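Local coordinates for protein uric acid oxidase (Arthrobacter globiformis, PDB 1VAY) that catalyses the oxidation of uric acid to 5-hydroxyisourate, using molecular oxygen and water and releasing hydrogen peroxide, at residues G150-G155 with E206-A211; T168-A173 with L237-H242. One frame throughout, in Å; residues are numbered along the deposited sequence.

Contact 1 (G150-G155 with E206-A211); sequences GSEFHG and ETHSLA. With AZA (8-azaxanthine), chain I.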
loop_
_atom_site.group_PDB
_atom_site.type_symbol
_atom_site.label_atom_id
_atom_site.label_comp_id
_atom_site.label_asym_id
_atom_site.label_seq_id
_atom_site.Cartn_x
_atom_site.Cartn_y
_atom_site.Cartn_z
ATOM N N GLY A 150 -7.137 10.554 29.860
ATOM C CA GLY A 150 -7.794 11.827 29.629
ATOM C C GLY A 150 -8.777 11.686 28.486
ATOM O O GLY A 150 -8.933 12.592 27.659
ATOM N N SER A 151 -9.424 10.523 28.429
ATOM C CA SER A 151 -10.414 10.215 27.406
ATOM C C SER A 151 -11.461 9.293 28.009
ATOM O O SER A 151 -11.127 8.279 28.638
ATOM C CB SER A 151 -9.765 9.529 26.192
ATOM O OG SER A 151 -10.738 9.176 25.207
ATOM N N GLU A 152 -12.727 9.658 27.818
ATOM C CA GLU A 152 -13.849 8.889 28.327
ATOM C C GLU A 152 -14.901 8.729 27.236
ATOM O O GLU A 152 -14.870 9.433 26.227
ATOM C CB GLU A 152 -14.498 9.612 29.507
ATOM C CG GLU A 152 -13.578 9.915 30.681
ATOM C CD GLU A 152 -14.317 10.581 31.840
ATOM O OE1 GLU A 152 -15.405 10.089 32.213
ATOM O OE2 GLU A 152 -13.808 11.588 32.382
ATOM N N PHE A 153 -15.817 7.786 27.446
ATOM C CA PHE A 153 -16.935 7.551 26.539
ATOM C C PHE A 153 -18.026 6.803 27.283
ATOM O O PHE A 153 -17.940 5.589 27.495
ATOM C CB PHE A 153 -16.544 6.744 25.296
ATOM C CG PHE A 153 -17.630 6.714 24.243
ATOM C CD1 PHE A 153 -18.121 7.904 23.701
ATOM C CD2 PHE A 153 -18.179 5.507 23.809
ATOM C CE1 PHE A 153 -19.147 7.894 22.739
ATOM C CE2 PHE A 153 -19.206 5.484 22.847
ATOM C CZ PHE A 153 -19.689 6.682 22.313
ATOM N N HIS A 154 -19.057 7.540 27.675
ATOM C CA HIS A 154 -20.174 6.968 28.408
ATOM C C HIS A 154 -21.432 7.799 28.181
ATOM O O HIS A 154 -21.370 8.903 27.637
ATOM C CB HIS A 154 -19.835 6.911 29.904
ATOM C CG HIS A 154 -19.249 8.180 30.444
ATOM N ND1 HIS A 154 -20.004 9.307 30.692
ATOM C CD2 HIS A 154 -17.977 8.501 30.782
ATOM C CE1 HIS A 154 -19.225 10.266 31.161
ATOM N NE2 HIS A 154 -17.989 9.803 31.226
ATOM N N GLY A 155 -22.574 7.255 28.589
ATOM C CA GLY A 155 -23.825 7.971 28.426
ATOM C C GLY A 155 -24.492 7.757 27.081
ATOM O O GLY A 155 -25.484 8.413 26.777
ATOM N N GLU A 206 -4.819 18.750 25.110
ATOM C CA GLU A 206 -5.357 19.348 26.331
ATOM C C GLU A 206 -6.832 19.160 26.682
ATOM O O GLU A 206 -7.212 19.287 27.848
ATOM C CB GLU A 206 -5.017 20.840 26.334
ATOM C CG GLU A 206 -3.561 21.121 26.698
ATOM C CD GLU A 206 -3.080 22.484 26.239
ATOM O OE1 GLU A 206 -3.881 23.448 26.258
ATOM O OE2 GLU A 206 -1.888 22.590 25.872
ATOM N N THR A 207 -7.661 18.853 25.692
ATOM C CA THR A 207 -9.089 18.665 25.923
ATOM C C THR A 207 -9.378 17.334 26.607
ATOM O O THR A 207 -9.050 16.278 26.064
ATOM C CB THR A 207 -9.884 18.665 24.597
ATOM O OG1 THR A 207 -9.614 19.861 23.862
ATOM C CG2 THR A 207 -11.376 18.572 24.872
ATOM N N HIS A 208 -9.989 17.371 27.790
ATOM C CA HIS A 208 -10.331 16.125 28.461
ATOM C C HIS A 208 -11.507 15.575 27.663
ATOM O O HIS A 208 -12.647 16.002 27.847
ATOM C CB HIS A 208 -10.765 16.357 29.900
ATOM C CG HIS A 208 -11.099 15.088 30.614
ATOM N ND1 HIS A 208 -10.138 14.165 30.969
ATOM C CD2 HIS A 208 -12.291 14.531 30.930
ATOM C CE1 HIS A 208 -10.726 13.092 31.468
ATOM N NE2 HIS A 208 -12.032 13.289 31.453
ATOM N N SER A 209 -11.218 14.619 26.786
ATOM C CA SER A 209 -12.212 14.050 25.885
ATOM C C SER A 209 -13.325 13.167 26.428
ATOM O O SER A 209 -13.067 12.160 27.083
ATOM C CB SER A 209 -11.497 13.286 24.773
ATOM O OG SER A 209 -12.431 12.792 23.839
ATOM N N LEU A 210 -14.567 13.550 26.128
ATOM C CA LEU A 210 -15.737 12.778 26.532
ATOM C C LEU A 210 -16.227 12.020 25.299
ATOM O O LEU A 210 -17.114 11.165 25.386
ATOM C CB LEU A 210 -16.846 13.691 27.067
ATOM C CG LEU A 210 -16.565 14.375 28.415
ATOM C CD1 LEU A 210 -17.800 15.142 28.884
ATOM C CD2 LEU A 210 -16.192 13.327 29.448
ATOM N N ALA A 211 -15.632 12.345 24.154
ATOM C CA ALA A 211 -15.958 11.707 22.882
ATOM C C ALA A 211 -15.090 12.285 21.761
ATOM O O ALA A 211 -14.726 13.465 21.789
ATOM C CB ALA A 211 -17.435 11.903 22.558
HETATM N N1 AZA I . -17.382 8.261 19.680
HETATM C C2 AZA I . -16.399 7.992 20.603
HETATM O O2 AZA I . -15.697 8.875 21.045
HETATM N N3 AZA I . -16.210 6.712 21.017
HETATM C C4 AZA I . -16.975 5.743 20.538
HETATM C C5 AZA I . -17.966 5.985 19.617
HETATM C C6 AZA I . -18.227 7.334 19.117
HETATM O O6 AZA I . -19.075 7.685 18.296
HETATM N N7 AZA I . -18.553 4.825 19.330
HETATM N N8 AZA I . -17.887 3.937 20.094
HETATM N N9 AZA I . -16.913 4.459 20.848
HETATM O O HOH W 1 -12.997 10.220 24.395
HETATM O O HOH W 2 -18.224 10.178 27.686
#
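A wall of the urate pocket is built here, where the loop after strand 133-147 meets the link between helices 189-206 and 212-226 of the uricase fold. A single beta bridge pairs Ser151 with Ser209: Ser209 N reaches Gly150 O at 3.2 Å, and Glu152 N binds Ser209 O at 2.6 Å. The Glu152 carboxylate joins two imidazoles. His208 NE2 donates an almost straight bond (176°) to Glu152 OE2, which lies in the His208 ring plane and is met on its anti side; carboxylate and ring planes stand 68° apart. His154 NE2 meets Glu152 OE1 from above the carboxylate plane, so both oxygens are held and the group's rotation fixed. Leu210 runs alongside Glu152, its CD2 4.1 Å from Glu152 CB. One water joins Glu152 O, Ser151 OG (also bound to Arg170) and Ser209 OG (also bound to Thr215); another links His154 N to Leu210 O, which accepts a bond from Asn51 of a second subunit. With CG anti to the backbone N (chi1 -170°), the urate-binding Phe153 ring lies flat against 8-azaxanthine: Phe153 CE2 comes within 3.2 Å of ligand N9, while Ala211 CB sits at the ring's edge, 4.2 Å from Phe153 CD1.

Contact 2 (T168-A173 with L237-H242); sequences TDRILA and LPNKHH. With AZA (8-azaxanthine), chain I.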
loop_
_atom_site.group_PDB
_atom_site.type_symbol
_atom_site.label_atom_id
_atom_site.label_comp_id
_atom_site.label_asym_id
_atom_site.label_seq_id
_atom_site.Cartn_x
_atom_site.Cartn_y
_atom_site.Cartn_z
ATOM N N THR A 168 -14.341 5.444 31.696
ATOM C CA THR A 168 -13.905 6.789 32.061
ATOM C C THR A 168 -12.394 6.903 31.906
ATOM O O THR A 168 -11.801 7.898 32.305
ATOM C CB THR A 168 -14.256 7.149 33.525
ATOM O OG1 THR A 168 -13.520 6.297 34.410
ATOM C CG2 THR A 168 -15.759 6.999 33.782
ATOM N N ASP A 169 -11.772 5.880 31.331
ATOM C CA ASP A 169 -10.327 5.893 31.125
ATOM C C ASP A 169 -10.016 4.975 29.950
ATOM O O ASP A 169 -10.147 3.749 30.047
ATOM C CB ASP A 169 -9.604 5.408 32.390
ATOM C CG ASP A 169 -8.116 5.794 32.415
ATOM O OD1 ASP A 169 -7.515 6.034 31.345
ATOM O OD2 ASP A 169 -7.537 5.839 33.520
ATOM N N ARG A 170 -9.617 5.570 28.833
ATOM C CA ARG A 170 -9.307 4.795 27.642
ATOM C C ARG A 170 -8.297 5.542 26.774
ATOM O O ARG A 170 -8.026 6.727 26.993
ATOM C CB ARG A 170 -10.575 4.568 26.820
ATOM C CG ARG A 170 -11.080 5.845 26.162
ATOM C CD ARG A 170 -12.156 5.590 25.128
ATOM N NE ARG A 170 -12.518 6.828 24.446
ATOM C CZ ARG A 170 -13.402 6.916 23.458
ATOM N NH1 ARG A 170 -14.038 5.831 23.017
ATOM N NH2 ARG A 170 -13.645 8.092 22.903
ATOM N N ILE A 171 -7.742 4.844 25.790
ATOM C CA ILE A 171 -6.799 5.455 24.863
ATOM C C ILE A 171 -7.595 6.082 23.728
ATOM O O ILE A 171 -8.606 5.532 23.296
ATOM C CB ILE A 171 -5.819 4.405 24.252
ATOM C CG1 ILE A 171 -4.683 4.109 25.237
ATOM C CG2 ILE A 171 -5.251 4.911 22.932
ATOM C CD1 ILE A 171 -3.606 3.193 24.692
ATOM N N LEU A 172 -7.158 7.246 23.263
ATOM C CA LEU A 172 -7.820 7.901 22.140
ATOM C C LEU A 172 -6.744 8.174 21.099
ATOM O O LEU A 172 -5.872 9.026 21.300
ATOM C CB LEU A 172 -8.474 9.220 22.560
ATOM C CG LEU A 172 -9.210 9.936 21.419
ATOM C CD1 LEU A 172 -10.365 9.054 20.947
ATOM C CD2 LEU A 172 -9.730 11.288 21.882
ATOM N N ALA A 173 -6.806 7.442 19.992
ATOM C CA ALA A 173 -5.826 7.585 18.925
ATOM C C ALA A 173 -6.522 7.836 17.602
ATOM O O ALA A 173 -7.558 7.239 17.321
ATOM C CB ALA A 173 -4.977 6.323 18.836
ATOM N N LEU A 237 -11.685 12.098 11.362
ATOM C CA LEU A 237 -10.867 11.427 12.358
ATOM C C LEU A 237 -11.267 9.997 12.681
ATOM O O LEU A 237 -12.320 9.753 13.274
ATOM C CB LEU A 237 -10.863 12.248 13.653
ATOM C CG LEU A 237 -10.420 13.713 13.516
ATOM C CD1 LEU A 237 -10.529 14.417 14.868
ATOM C CD2 LEU A 237 -8.990 13.777 12.992
ATOM N N PRO A 238 -10.431 9.023 12.284
ATOM C CA PRO A 238 -10.780 7.635 12.592
ATOM C C PRO A 238 -10.492 7.423 14.070
ATOM O O PRO A 238 -9.618 8.080 14.637
ATOM C CB PRO A 238 -9.833 6.835 11.704
ATOM C CG PRO A 238 -8.609 7.705 11.664
ATOM C CD PRO A 238 -9.198 9.095 11.479
ATOM N N ASN A 239 -11.252 6.542 14.704
ATOM C CA ASN A 239 -11.040 6.225 16.108
ATOM C C ASN A 239 -10.273 4.895 16.019
ATOM O O ASN A 239 -10.864 3.821 15.910
ATOM C CB ASN A 239 -12.399 6.066 16.805
ATOM C CG ASN A 239 -12.286 5.965 18.308
ATOM O OD1 ASN A 239 -11.256 6.293 18.898
ATOM N ND2 ASN A 239 -13.360 5.519 18.945
ATOM N N LYS A 240 -8.949 4.989 16.011
ATOM C CA LYS A 240 -8.087 3.820 15.892
ATOM C C LYS A 240 -8.090 3.080 17.215
ATOM O O LYS A 240 -7.320 3.378 18.127
ATOM C CB LYS A 240 -6.677 4.265 15.497
ATOM C CG LYS A 240 -6.695 5.391 14.451
ATOM C CD LYS A 240 -5.545 5.307 13.467
ATOM C CE LYS A 240 -4.191 5.290 14.146
ATOM N NZ LYS A 240 -3.147 4.959 13.141
ATOM N N HIS A 241 -8.983 2.108 17.306
ATOM C CA HIS A 241 -9.145 1.350 18.526
ATOM C C HIS A 241 -7.932 0.587 19.027
ATOM O O HIS A 241 -7.237 -0.095 18.271
ATOM C CB HIS A 241 -10.346 0.417 18.389
ATOM C CG HIS A 241 -11.632 1.150 18.158
ATOM N ND1 HIS A 241 -12.152 1.367 16.899
ATOM C CD2 HIS A 241 -12.446 1.808 19.017
ATOM C CE1 HIS A 241 -13.227 2.131 16.993
ATOM N NE2 HIS A 241 -13.426 2.413 18.268
ATOM N N HIS A 242 -7.677 0.774 20.318
ATOM C CA HIS A 242 -6.606 0.127 21.054
ATOM C C HIS A 242 -7.385 -0.569 22.156
ATOM O O HIS A 242 -7.786 0.058 23.135
ATOM C CB HIS A 242 -5.642 1.160 21.662
ATOM C CG HIS A 242 -4.666 1.725 20.678
ATOM N ND1 HIS A 242 -5.061 2.385 19.534
ATOM C CD2 HIS A 242 -3.312 1.681 20.638
ATOM C CE1 HIS A 242 -3.994 2.717 18.830
ATOM N NE2 HIS A 242 -2.920 2.301 19.478
HETATM N N1 AZA I . -17.382 8.261 19.680
HETATM C C2 AZA I . -16.399 7.992 20.603
HETATM O O2 AZA I . -15.697 8.875 21.045
HETATM N N3 AZA I . -16.210 6.712 21.017
HETATM C C4 AZA I . -16.975 5.743 20.538
HETATM C C5 AZA I . -17.966 5.985 19.617
HETATM C C6 AZA I . -18.227 7.334 19.117
HETATM O O6 AZA I . -19.075 7.685 18.296
HETATM N N7 AZA I . -18.553 4.825 19.330
HETATM N N8 AZA I . -17.887 3.937 20.094
HETATM N N9 AZA I . -16.913 4.459 20.848
HETATM O O HOH W 3 -11.033 5.641 21.806
HETATM O O HOH W 4 -8.871 3.305 21.687
HETATM O O HOH W 5 -8.507 2.207 24.749
HETATM O O HOH W 6 -8.627 5.217 19.698
#
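This is a water-mediated contact between antiparallel neighbours of the large uricase sheet: the start of strand 172-182 and strand 230-244 where it is interrupted at Lys240 and His241, beside the urate pocket. One direct backbone bond joins them, Lys240 N to Ala173 O at 3.0 Å. Farther along, waters take over: one spans Ile171 N and His242 O, another Ile171 O and His242 N, and a third connects Ala173 N with Lys240 O and Asn239 OD1. Ile171 CG2 sits over a face of the His242 ring, 3.9 Å from His242 CG, and Ala173 CB approaches His242 CE1 at 3.7 Å. The ring is held from within its own segment by His242 ND1, which donates to Lys240 O at 2.8 Å. On the pocket side, Asn239 ND2 lies over a face of 8-azaxanthine, 3.7 Å from ligand N3. Extended from CG, Arg170 meets the ligand edge-on, its NH2 donating to ligand O2 at 2.9 Å (160°). Replacing Arg170 by an alanine takes away the guanidinium, and ligand O2 would probably lose this donor and Ser151 OG its NE partner. The arginine's donation at the ligand's edge is consistent with recognition of an electron-rich, probably anionic urate.

Contacts 1 and 2 lie 10 Å apart between centres and alternate along the chain, so that their four segments interlock beside one ligand. They meet at Ser151 OG, 3.0 Å from Arg170 NE in a probable hydrogen bond: a second-shell serine of contact 1 probably helps position the arginine of contact 2. Phe153 CB also packs 3.5 Å from Arg170 NH1. Contact 2 gives 8-azaxanthine Arg170 at its rim and Asn239 over the face opposite Phe153 of contact 1, so the ligand lies between Phe153 and Asn239. Leu212 N and Gln213 NE2, just beyond 206-211, bind it too, as does Thr57 N of a second subunit. Lys12 of that subunit packs on His241, so the charge-relay residues Lys12, Thr57 and His241 come from two subunits.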